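Local coordinates for lipolytic protein G-D-S-L family (Veillonella parvula DSM 2008, PDB 4RW0) that probably hydrolyses ester bonds of lipids or other acylated substrates, as a GDSL-type lipase or acylhydrolase, at residues Lys141-Ala152 / Leu173-Phe182. Numbering follows the deposited sequence.
Sequences KVIDFYTTLFEA and LMAYKALEVF
With CG lying anti to the carbonyl carbon in both Phe145 (chi1 -64°) and Met174, a selenomethionine, the two side chains meet at about a right angle, and a bend at chi3 (72°) curls the Met174 methyl back over the phenyl ring. CE sits 3.7 Å from the centroid of the Phe145 ring, close to its normal, a CH-pi contact within a Met-aromatic pair whose SE stands obliquely, farther off. Ile143 CG2 lies against the opposite face, so the ring is held between Ile143 of the preceding strand and Met174 of the C-terminal helix. Without the ring, as with an alanine here, the Met174 methyl would probably lose its aromatic seat and a gap would open beside Ala178 CB. Ile143 packs against the next turn of the C-terminal helix: CG2 rests 3.8 Å from Ala178 CA, CG1 meets Val181 CG2, and CD1 reaches Phe182 CZ at 3.8 Å. Farther along helix 145-154, Leu149 spans Leu173 and Met174, while Ala152 CB touches Leu173 CD1. Lys177, bent at chi2, curls its methylenes past Thr148, CG coming 3.3 Å from OG1, and its NZ donates to a water that also bonds Thr148 OG1. Asp144 N-caps the helix, OD1 accepting from Thr147 N at 3.1 Å. In the three-layer alpha/beta/alpha sandwich of SGNH hydrolases, this contact lays the C-terminal helix against edge strand 141-143, segment 173-182 running nearly antiparallel to it (167°), and against the helix that follows; helix 25-32 packs beside Met174 and Ala178, and Phe71 of strand 69-73 touches both Ile143 and Phe145.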
# COMPACT_ATOMS: atom_id res chain seq x y z
N LYS A 141 7.34 3.26 9.65
CA LYS A 141 7.27 1.84 9.30
C LYS A 141 6.93 1.56 7.85
O LYS A 141 6.15 2.27 7.27
CB LYS A 141 6.30 1.15 10.21
CG LYS A 141 7.02 0.64 11.44
CD LYS A 141 6.04 0.08 12.40
CE LYS A 141 5.44 1.19 13.24
NZ LYS A 141 6.25 1.37 14.47
N VAL A 142 7.59 0.56 7.28
CA VAL A 142 7.45 0.14 5.91
C VAL A 142 6.95 -1.33 5.82
O VAL A 142 7.41 -2.21 6.54
CB VAL A 142 8.77 0.25 5.15
CG1 VAL A 142 8.69 -0.40 3.80
CG2 VAL A 142 9.14 1.70 4.98
N ILE A 143 6.00 -1.58 4.93
CA ILE A 143 5.62 -2.94 4.56
C ILE A 143 6.08 -3.26 3.13
O ILE A 143 5.54 -2.72 2.15
CB ILE A 143 4.09 -3.20 4.71
CG1 ILE A 143 3.58 -2.78 6.09
CG2 ILE A 143 3.77 -4.68 4.37
CD1 ILE A 143 2.04 -2.77 6.21
N ASP A 144 7.06 -4.15 3.00
CA ASP A 144 7.70 -4.45 1.70
C ASP A 144 6.94 -5.53 0.99
O ASP A 144 7.40 -6.71 0.94
CB ASP A 144 9.18 -4.86 1.88
CG ASP A 144 9.92 -5.06 0.54
OD1 ASP A 144 9.39 -4.83 -0.57
OD2 ASP A 144 11.08 -5.47 0.58
N PHE A 145 5.79 -5.18 0.40
CA PHE A 145 5.03 -6.17 -0.35
C PHE A 145 5.76 -6.63 -1.58
O PHE A 145 5.58 -7.77 -2.06
CB PHE A 145 3.69 -5.60 -0.75
CG PHE A 145 2.76 -5.27 0.40
CD1 PHE A 145 2.16 -6.28 1.17
CD2 PHE A 145 2.42 -3.94 0.67
CE1 PHE A 145 1.26 -5.97 2.16
CE2 PHE A 145 1.51 -3.64 1.67
CZ PHE A 145 0.93 -4.66 2.43
N TYR A 146 6.55 -5.72 -2.17
CA TYR A 146 7.21 -6.00 -3.42
C TYR A 146 8.04 -7.31 -3.29
O TYR A 146 7.92 -8.21 -4.12
CB TYR A 146 8.20 -4.86 -3.82
CG TYR A 146 8.92 -5.14 -5.13
CD1 TYR A 146 10.06 -5.93 -5.19
CD2 TYR A 146 8.45 -4.64 -6.32
CE1 TYR A 146 10.68 -6.24 -6.40
CE2 TYR A 146 9.04 -4.94 -7.50
CZ TYR A 146 10.18 -5.74 -7.54
OH TYR A 146 10.70 -6.00 -8.81
N THR A 147 8.82 -7.39 -2.22
CA THR A 147 9.74 -8.52 -2.02
C THR A 147 8.99 -9.82 -1.77
O THR A 147 9.31 -10.88 -2.31
CB THR A 147 10.71 -8.22 -0.91
OG1 THR A 147 11.46 -7.07 -1.27
CG2 THR A 147 11.74 -9.38 -0.75
N THR A 148 7.92 -9.73 -1.01
CA THR A 148 7.07 -10.87 -0.74
C THR A 148 6.55 -11.57 -1.96
O THR A 148 6.68 -12.78 -2.09
CB THR A 148 5.87 -10.42 0.18
OG1 THR A 148 6.38 -9.87 1.37
CG2 THR A 148 5.04 -11.56 0.52
N LEU A 149 5.97 -10.85 -2.89
CA LEU A 149 5.48 -11.46 -4.07
C LEU A 149 6.57 -11.78 -5.11
O LEU A 149 6.40 -12.74 -5.89
CB LEU A 149 4.39 -10.62 -4.71
CG LEU A 149 3.11 -10.52 -3.80
CD1 LEU A 149 1.89 -10.16 -4.62
CD2 LEU A 149 2.75 -11.82 -3.07
N PHE A 150 7.62 -10.95 -5.17
CA PHE A 150 8.70 -11.20 -6.13
C PHE A 150 9.34 -12.57 -5.85
O PHE A 150 9.50 -13.38 -6.74
CB PHE A 150 9.79 -10.11 -6.04
CG PHE A 150 10.95 -10.37 -6.97
CD1 PHE A 150 10.85 -10.11 -8.31
CD2 PHE A 150 12.14 -10.95 -6.50
CE1 PHE A 150 11.92 -10.39 -9.19
CE2 PHE A 150 13.21 -11.25 -7.37
CZ PHE A 150 13.10 -10.95 -8.70
N GLU A 151 9.65 -12.80 -4.60
CA GLU A 151 10.27 -14.10 -4.17
C GLU A 151 9.36 -15.28 -4.36
O GLU A 151 9.78 -16.35 -4.85
CB GLU A 151 10.73 -14.00 -2.73
CG GLU A 151 11.92 -13.06 -2.62
CD GLU A 151 12.49 -12.89 -1.23
OE1 GLU A 151 11.90 -13.36 -0.23
OE2 GLU A 151 13.55 -12.23 -1.12
N ALA A 152 8.09 -15.09 -4.07
CA ALA A 152 7.15 -16.17 -4.21
C ALA A 152 6.97 -16.51 -5.65
O ALA A 152 6.95 -17.72 -6.08
CB ALA A 152 5.80 -15.77 -3.60
N LEU A 173 -0.38 -13.83 1.11
CA LEU A 173 1.02 -13.59 1.43
C LEU A 173 1.27 -12.12 1.82
O LEU A 173 2.02 -11.82 2.73
CB LEU A 173 1.92 -13.98 0.27
CG LEU A 173 1.95 -15.51 -0.05
CD1 LEU A 173 2.80 -15.85 -1.27
CD2 LEU A 173 2.42 -16.32 1.13
N MSE A 174 0.57 -11.21 1.16
CA MSE A 174 0.68 -9.77 1.50
C MSE A 174 0.15 -9.54 2.86
O MSE A 174 0.75 -8.86 3.62
CB MSE A 174 -0.05 -8.94 0.42
CG MSE A 174 0.63 -8.83 -0.91
SE MSE A 174 -0.48 -7.78 -2.17
CE MSE A 174 -0.28 -5.95 -1.42
N ALA A 175 -0.97 -10.16 3.21
CA ALA A 175 -1.59 -9.99 4.54
C ALA A 175 -0.62 -10.43 5.64
O ALA A 175 -0.46 -9.75 6.61
CB ALA A 175 -2.89 -10.82 4.64
N TYR A 176 0.01 -11.58 5.44
CA TYR A 176 1.02 -12.07 6.41
C TYR A 176 2.15 -11.10 6.58
O TYR A 176 2.56 -10.77 7.71
CB TYR A 176 1.54 -13.48 6.07
CG TYR A 176 0.49 -14.48 5.76
CD1 TYR A 176 -0.73 -14.45 6.38
CD2 TYR A 176 0.74 -15.51 4.89
CE1 TYR A 176 -1.72 -15.38 6.09
CE2 TYR A 176 -0.22 -16.46 4.62
CZ TYR A 176 -1.44 -16.37 5.20
OH TYR A 176 -2.42 -17.31 4.92
N LYS A 177 2.62 -10.59 5.47
CA LYS A 177 3.72 -9.63 5.55
C LYS A 177 3.27 -8.33 6.24
O LYS A 177 3.99 -7.82 7.04
CB LYS A 177 4.18 -9.30 4.16
CG LYS A 177 5.38 -8.38 4.11
CD LYS A 177 6.61 -9.02 4.75
CE LYS A 177 7.85 -8.41 4.16
NZ LYS A 177 9.01 -9.21 4.62
N ALA A 178 2.03 -7.87 6.00
CA ALA A 178 1.51 -6.62 6.68
C ALA A 178 1.31 -6.87 8.17
O ALA A 178 1.58 -6.01 9.01
CB ALA A 178 0.16 -6.24 6.06
N LEU A 179 0.86 -8.07 8.51
CA LEU A 179 0.73 -8.44 9.90
C LEU A 179 2.02 -8.46 10.73
O LEU A 179 1.97 -8.28 11.95
CB LEU A 179 -0.01 -9.78 10.04
CG LEU A 179 -1.53 -9.80 9.69
CD1 LEU A 179 -2.09 -11.22 9.66
CD2 LEU A 179 -2.27 -8.99 10.69
N GLU A 180 3.16 -8.57 10.09
CA GLU A 180 4.39 -8.48 10.82
C GLU A 180 4.54 -7.06 11.39
O GLU A 180 5.12 -6.91 12.44
CB GLU A 180 5.59 -8.79 9.97
CG GLU A 180 5.66 -10.24 9.46
CD GLU A 180 6.85 -10.44 8.46
OE1 GLU A 180 7.89 -9.76 8.62
OE2 GLU A 180 6.73 -11.22 7.47
N VAL A 181 3.96 -6.06 10.73
CA VAL A 181 4.00 -4.65 11.22
C VAL A 181 2.82 -4.36 12.07
O VAL A 181 2.97 -3.88 13.21
CB VAL A 181 4.02 -3.69 10.03
CG1 VAL A 181 3.65 -2.24 10.43
CG2 VAL A 181 5.36 -3.74 9.35
N PHE A 182 1.61 -4.70 11.60
CA PHE A 182 0.39 -4.31 12.31
C PHE A 182 0.24 -4.95 13.68
O PHE A 182 -0.39 -4.37 14.57
CB PHE A 182 -0.91 -4.61 11.53
CG PHE A 182 -1.05 -3.87 10.22
CD1 PHE A 182 -0.64 -2.54 10.08
CD2 PHE A 182 -1.67 -4.48 9.16
CE1 PHE A 182 -0.82 -1.88 8.87
CE2 PHE A 182 -1.83 -3.82 7.94
CZ PHE A 182 -1.39 -2.52 7.81
O HOH W 1 8.28 -11.70 2.88